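Local coordinates for WbmS, polysaccharide deacetylase involved in O-antigen biosynthesis (Bordetella bronchiseptica, PDB 3HFT), which probably acts as a zinc-dependent polysaccharide deacetylase that trims acetyl groups from sugars during O-antigen biosynthesis, at residues E188-W196 with S245-N256. Numbering follows the deposited sequence.
Sequences EFDSTFDYW and SRTFLQSLLARN
The irregular loop 188-196 curves along helix 245-256 and comes nearest where the CA atoms of F189 and F248 lie 5.4 Å apart. F248 points into the loop, its CG anti to the backbone N (chi1 176°). F189 O lies at the edge of the F248 ring. F248 CE2 packs near Y195 OH, which donates a hydrogen bond to E188 O. F248 CZ lies 3.4 Å from W196 NE1, the ring planes oblique at 50°. One turn on, L252 CD1 touches W196 CZ2 at 3.7 Å. F189 CE1 lies 3.6 Å from S245 OG, which is hydrogen-bonded to T216 O. A water joins F189 O to T247 OG1, which is also hydrogen-bonded to G244 N.

R255 NH1 forms a short but poorly angled salt bridge with D194 OD1 at 2.7 Å, and NH2 makes a weak hydrogen bond to S191 O. N256 ND2 gives a nearly straight hydrogen bond (171°) to the syn side of D194 OD2, and another to L252 O. D194 centres an inverse gamma turn. W177 stacks on F248. The last helix of the chain packs F248 and L252 against strand 203-207 of the parallel sheet in this beta/alpha deacetylase fold, with loop 188-196 alongside.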
loop_
_atom_site.group_PDB
_atom_site.type_symbol
_atom_site.label_atom_id
_atom_site.label_comp_id
_atom_site.label_asym_id
_atom_site.label_seq_id
_atom_site.Cartn_x
_atom_site.Cartn_y
_atom_site.Cartn_z
ATOM N N GLU A 188 -8.303 -3.233 21.230
ATOM C CA GLU A 188 -9.445 -3.498 22.113
ATOM C C GLU A 188 -10.782 -3.516 21.392
ATOM O O GLU A 188 -11.034 -2.689 20.507
ATOM C CB GLU A 188 -9.516 -2.419 23.175
ATOM C CG GLU A 188 -8.258 -2.286 24.027
ATOM C CD GLU A 188 -8.337 -1.150 25.076
ATOM O OE1 GLU A 188 -9.415 -0.515 25.229
ATOM O OE2 GLU A 188 -7.299 -0.893 25.737
ATOM N N PHE A 189 -11.641 -4.457 21.779
ATOM C CA PHE A 189 -13.000 -4.561 21.260
ATOM C C PHE A 189 -14.012 -3.950 22.215
ATOM O O PHE A 189 -15.152 -3.709 21.819
ATOM C CB PHE A 189 -13.397 -6.018 20.978
ATOM C CG PHE A 189 -12.676 -6.610 19.812
ATOM C CD1 PHE A 189 -13.015 -6.251 18.517
ATOM C CD2 PHE A 189 -11.629 -7.483 20.000
ATOM C CE1 PHE A 189 -12.333 -6.761 17.450
ATOM C CE2 PHE A 189 -10.933 -7.976 18.914
ATOM C CZ PHE A 189 -11.304 -7.637 17.654
ATOM N N ASP A 190 -13.571 -3.665 23.440
ATOM C CA ASP A 190 -14.454 -3.189 24.524
ATOM C C ASP A 190 -14.087 -1.837 25.119
ATOM O O ASP A 190 -14.318 -1.592 26.303
ATOM C CB ASP A 190 -14.474 -4.208 25.669
ATOM C CG ASP A 190 -13.081 -4.458 26.261
ATOM O OD1 ASP A 190 -12.054 -4.021 25.647
ATOM O OD2 ASP A 190 -13.016 -5.115 27.336
ATOM N N SER A 191 -13.518 -0.964 24.325
ATOM C CA SER A 191 -13.267 0.410 24.755
ATOM C C SER A 191 -14.595 1.169 24.880
ATOM O O SER A 191 -15.560 0.875 24.184
ATOM C CB SER A 191 -12.350 1.116 23.746
ATOM O OG SER A 191 -12.049 2.425 24.199
ATOM N N THR A 192 -14.643 2.147 25.774
ATOM C CA THR A 192 -15.828 2.987 25.928
ATOM C C THR A 192 -15.855 4.201 24.977
ATOM O O THR A 192 -16.771 5.025 25.024
ATOM C CB THR A 192 -15.915 3.526 27.373
ATOM O OG1 THR A 192 -14.721 4.263 27.671
ATOM C CG2 THR A 192 -16.065 2.376 28.361
ATOM N N PHE A 193 -14.848 4.335 24.124
ATOM C CA PHE A 193 -14.819 5.438 23.184
ATOM C C PHE A 193 -14.163 4.981 21.880
ATOM O O PHE A 193 -13.495 3.944 21.832
ATOM C CB PHE A 193 -14.074 6.616 23.781
ATOM C CG PHE A 193 -12.605 6.379 23.983
ATOM C CD1 PHE A 193 -12.151 5.596 25.018
ATOM C CD2 PHE A 193 -11.671 6.982 23.143
ATOM C CE1 PHE A 193 -10.778 5.398 25.207
ATOM C CE2 PHE A 193 -10.307 6.794 23.324
ATOM C CZ PHE A 193 -9.854 5.998 24.358
ATOM N N ASP A 194 -14.370 5.764 20.834
ATOM C CA ASP A 194 -13.882 5.432 19.521
ATOM C C ASP A 194 -12.426 5.851 19.415
ATOM O O ASP A 194 -12.097 6.903 18.849
ATOM C CB ASP A 194 -14.747 6.143 18.483
ATOM C CG ASP A 194 -16.185 5.602 18.439
ATOM O OD1 ASP A 194 -16.414 4.416 18.790
ATOM O OD2 ASP A 194 -17.090 6.360 18.021
ATOM N N TYR A 195 -11.553 4.999 19.942
ATOM C CA TYR A 195 -10.112 5.295 20.028
ATOM C C TYR A 195 -9.434 5.589 18.689
ATOM O O TYR A 195 -8.446 6.319 18.619
ATOM C CB TYR A 195 -9.389 4.153 20.750
ATOM C CG TYR A 195 -9.579 2.754 20.183
ATOM C CD1 TYR A 195 -8.891 2.340 19.060
ATOM C CD2 TYR A 195 -10.367 1.815 20.840
ATOM C CE1 TYR A 195 -9.043 1.055 18.542
ATOM C CE2 TYR A 195 -10.516 0.531 20.347
ATOM C CZ TYR A 195 -9.833 0.152 19.180
ATOM O OH TYR A 195 -9.963 -1.125 18.668
ATOM N N TRP A 196 -9.989 5.020 17.632
ATOM C CA TRP A 196 -9.445 5.116 16.290
ATOM C C TRP A 196 -9.877 6.367 15.531
ATOM O O TRP A 196 -9.304 6.682 14.466
ATOM C CB TRP A 196 -9.911 3.864 15.498
ATOM C CG TRP A 196 -11.348 3.586 15.725
ATOM C CD1 TRP A 196 -11.871 2.751 16.648
ATOM C CD2 TRP A 196 -12.457 4.214 15.073
ATOM N NE1 TRP A 196 -13.249 2.816 16.623
ATOM C CE2 TRP A 196 -13.630 3.688 15.639
ATOM C CE3 TRP A 196 -12.567 5.163 14.058
ATOM C CZ2 TRP A 196 -14.908 4.123 15.267
ATOM C CZ3 TRP A 196 -13.827 5.579 13.679
ATOM C CH2 TRP A 196 -14.982 5.046 14.267
ATOM N N SER A 245 -15.764 -8.438 17.717
ATOM C CA SER A 245 -16.034 -7.678 16.486
ATOM C C SER A 245 -17.476 -7.225 16.373
ATOM O O SER A 245 -17.743 -6.110 15.926
ATOM C CB SER A 245 -15.666 -8.504 15.250
ATOM O OG SER A 245 -14.265 -8.802 15.231
ATOM N N ARG A 246 -18.414 -8.069 16.786
ATOM C CA ARG A 246 -19.830 -7.751 16.701
ATOM C C ARG A 246 -20.221 -6.672 17.706
ATOM O O ARG A 246 -20.903 -5.703 17.363
ATOM C CB ARG A 246 -20.673 -8.993 16.971
ATOM C CG ARG A 246 -22.148 -8.842 16.679
ATOM C CD ARG A 246 -22.879 -10.087 17.155
ATOM N NE ARG A 246 -24.263 -10.102 16.718
ATOM C CZ ARG A 246 -24.681 -10.445 15.502
ATOM N NH1 ARG A 246 -23.844 -10.781 14.566
ATOM N NH2 ARG A 246 -25.962 -10.416 15.215
ATOM N N THR A 247 -19.797 -6.823 18.951
ATOM C CA THR A 247 -20.154 -5.838 19.966
ATOM C C THR A 247 -19.446 -4.497 19.689
ATOM O O THR A 247 -20.007 -3.450 19.946
ATOM C CB THR A 247 -19.891 -6.334 21.378
ATOM O OG1 THR A 247 -18.509 -6.605 21.535
ATOM C CG2 THR A 247 -20.736 -7.584 21.705
ATOM N N PHE A 248 -18.251 -4.533 19.103
ATOM C CA PHE A 248 -17.547 -3.311 18.710
ATOM C C PHE A 248 -18.390 -2.576 17.662
ATOM O O PHE A 248 -18.616 -1.381 17.759
ATOM C CB PHE A 248 -16.179 -3.697 18.167
ATOM C CG PHE A 248 -15.342 -2.560 17.614
ATOM C CD1 PHE A 248 -15.391 -2.230 16.275
ATOM C CD2 PHE A 248 -14.432 -1.888 18.422
ATOM C CE1 PHE A 248 -14.582 -1.248 15.762
ATOM C CE2 PHE A 248 -13.617 -0.908 17.903
ATOM C CZ PHE A 248 -13.695 -0.589 16.568
ATOM N N LEU A 249 -18.854 -3.312 16.656
ATOM C CA LEU A 249 -19.665 -2.711 15.593
ATOM C C LEU A 249 -20.969 -2.217 16.146
ATOM O O LEU A 249 -21.424 -1.128 15.793
ATOM C CB LEU A 249 -19.938 -3.748 14.505
ATOM C CG LEU A 249 -20.858 -3.340 13.358
ATOM C CD1 LEU A 249 -20.381 -2.087 12.599
ATOM C CD2 LEU A 249 -20.998 -4.569 12.404
ATOM N N GLN A 250 -21.608 -3.009 16.999
ATOM C CA GLN A 250 -22.876 -2.565 17.591
ATOM C C GLN A 250 -22.721 -1.281 18.412
ATOM O O GLN A 250 -23.545 -0.385 18.299
ATOM C CB GLN A 250 -23.524 -3.675 18.439
ATOM C CG GLN A 250 -24.066 -4.815 17.591
ATOM C CD GLN A 250 -24.463 -6.011 18.433
ATOM O OE1 GLN A 250 -23.738 -6.410 19.333
ATOM N NE2 GLN A 250 -25.608 -6.572 18.144
ATOM N N SER A 251 -21.658 -1.172 19.209
ATOM C CA SER A 251 -21.405 0.055 19.993
ATOM C C SER A 251 -21.111 1.257 19.134
ATOM O O SER A 251 -21.560 2.364 19.414
ATOM C CB SER A 251 -20.208 -0.113 20.909
ATOM O OG SER A 251 -20.513 -1.096 21.860
ATOM N N LEU A 252 -20.333 1.035 18.097
ATOM C CA LEU A 252 -19.967 2.108 17.175
ATOM C C LEU A 252 -21.205 2.667 16.523
ATOM O O LEU A 252 -21.356 3.891 16.403
ATOM C CB LEU A 252 -18.999 1.544 16.145
ATOM C CG LEU A 252 -18.466 2.309 14.960
ATOM C CD1 LEU A 252 -17.346 1.426 14.383
ATOM C CD2 LEU A 252 -19.544 2.577 13.940
ATOM N N LEU A 253 -22.111 1.777 16.108
ATOM C CA LEU A 253 -23.386 2.189 15.514
ATOM C C LEU A 253 -24.239 2.955 16.526
ATOM O O LEU A 253 -24.742 4.047 16.220
ATOM C CB LEU A 253 -24.160 0.968 14.976
ATOM C CG LEU A 253 -23.587 0.267 13.732
ATOM C CD1 LEU A 253 -24.256 -1.093 13.459
ATOM C CD2 LEU A 253 -23.641 1.203 12.500
ATOM N N ALA A 254 -24.397 2.389 17.727
ATOM C CA ALA A 254 -25.214 3.013 18.778
ATOM C C ALA A 254 -24.709 4.400 19.149
ATOM O O ALA A 254 -25.488 5.307 19.312
ATOM C CB ALA A 254 -25.277 2.105 20.037
ATOM N N ARG A 255 -23.406 4.561 19.289
ATOM C CA ARG A 255 -22.835 5.838 19.625
ATOM C C ARG A 255 -22.921 6.877 18.537
ATOM O O ARG A 255 -22.762 8.048 18.838
ATOM C CB ARG A 255 -21.340 5.719 19.808
ATOM C CG ARG A 255 -20.869 5.023 21.003
ATOM C CD ARG A 255 -19.355 5.159 21.022
ATOM N NE ARG A 255 -18.861 4.268 22.049
ATOM C CZ ARG A 255 -18.097 3.216 21.837
ATOM N NH1 ARG A 255 -17.670 2.932 20.611
ATOM N NH2 ARG A 255 -17.724 2.471 22.876
ATOM N N ASN A 256 -23.055 6.465 17.277
ATOM C CA ASN A 256 -22.899 7.407 16.160
ATOM C C ASN A 256 -24.146 7.649 15.311
ATOM O O ASN A 256 -24.109 8.459 14.401
ATOM C CB ASN A 256 -21.744 6.957 15.280
ATOM C CG ASN A 256 -20.405 7.179 15.944
ATOM O OD1 ASN A 256 -19.996 8.325 16.136
ATOM N ND2 ASN A 256 -19.722 6.101 16.310
HETATM O O HOH W 1 -17.635 -4.257 22.555
#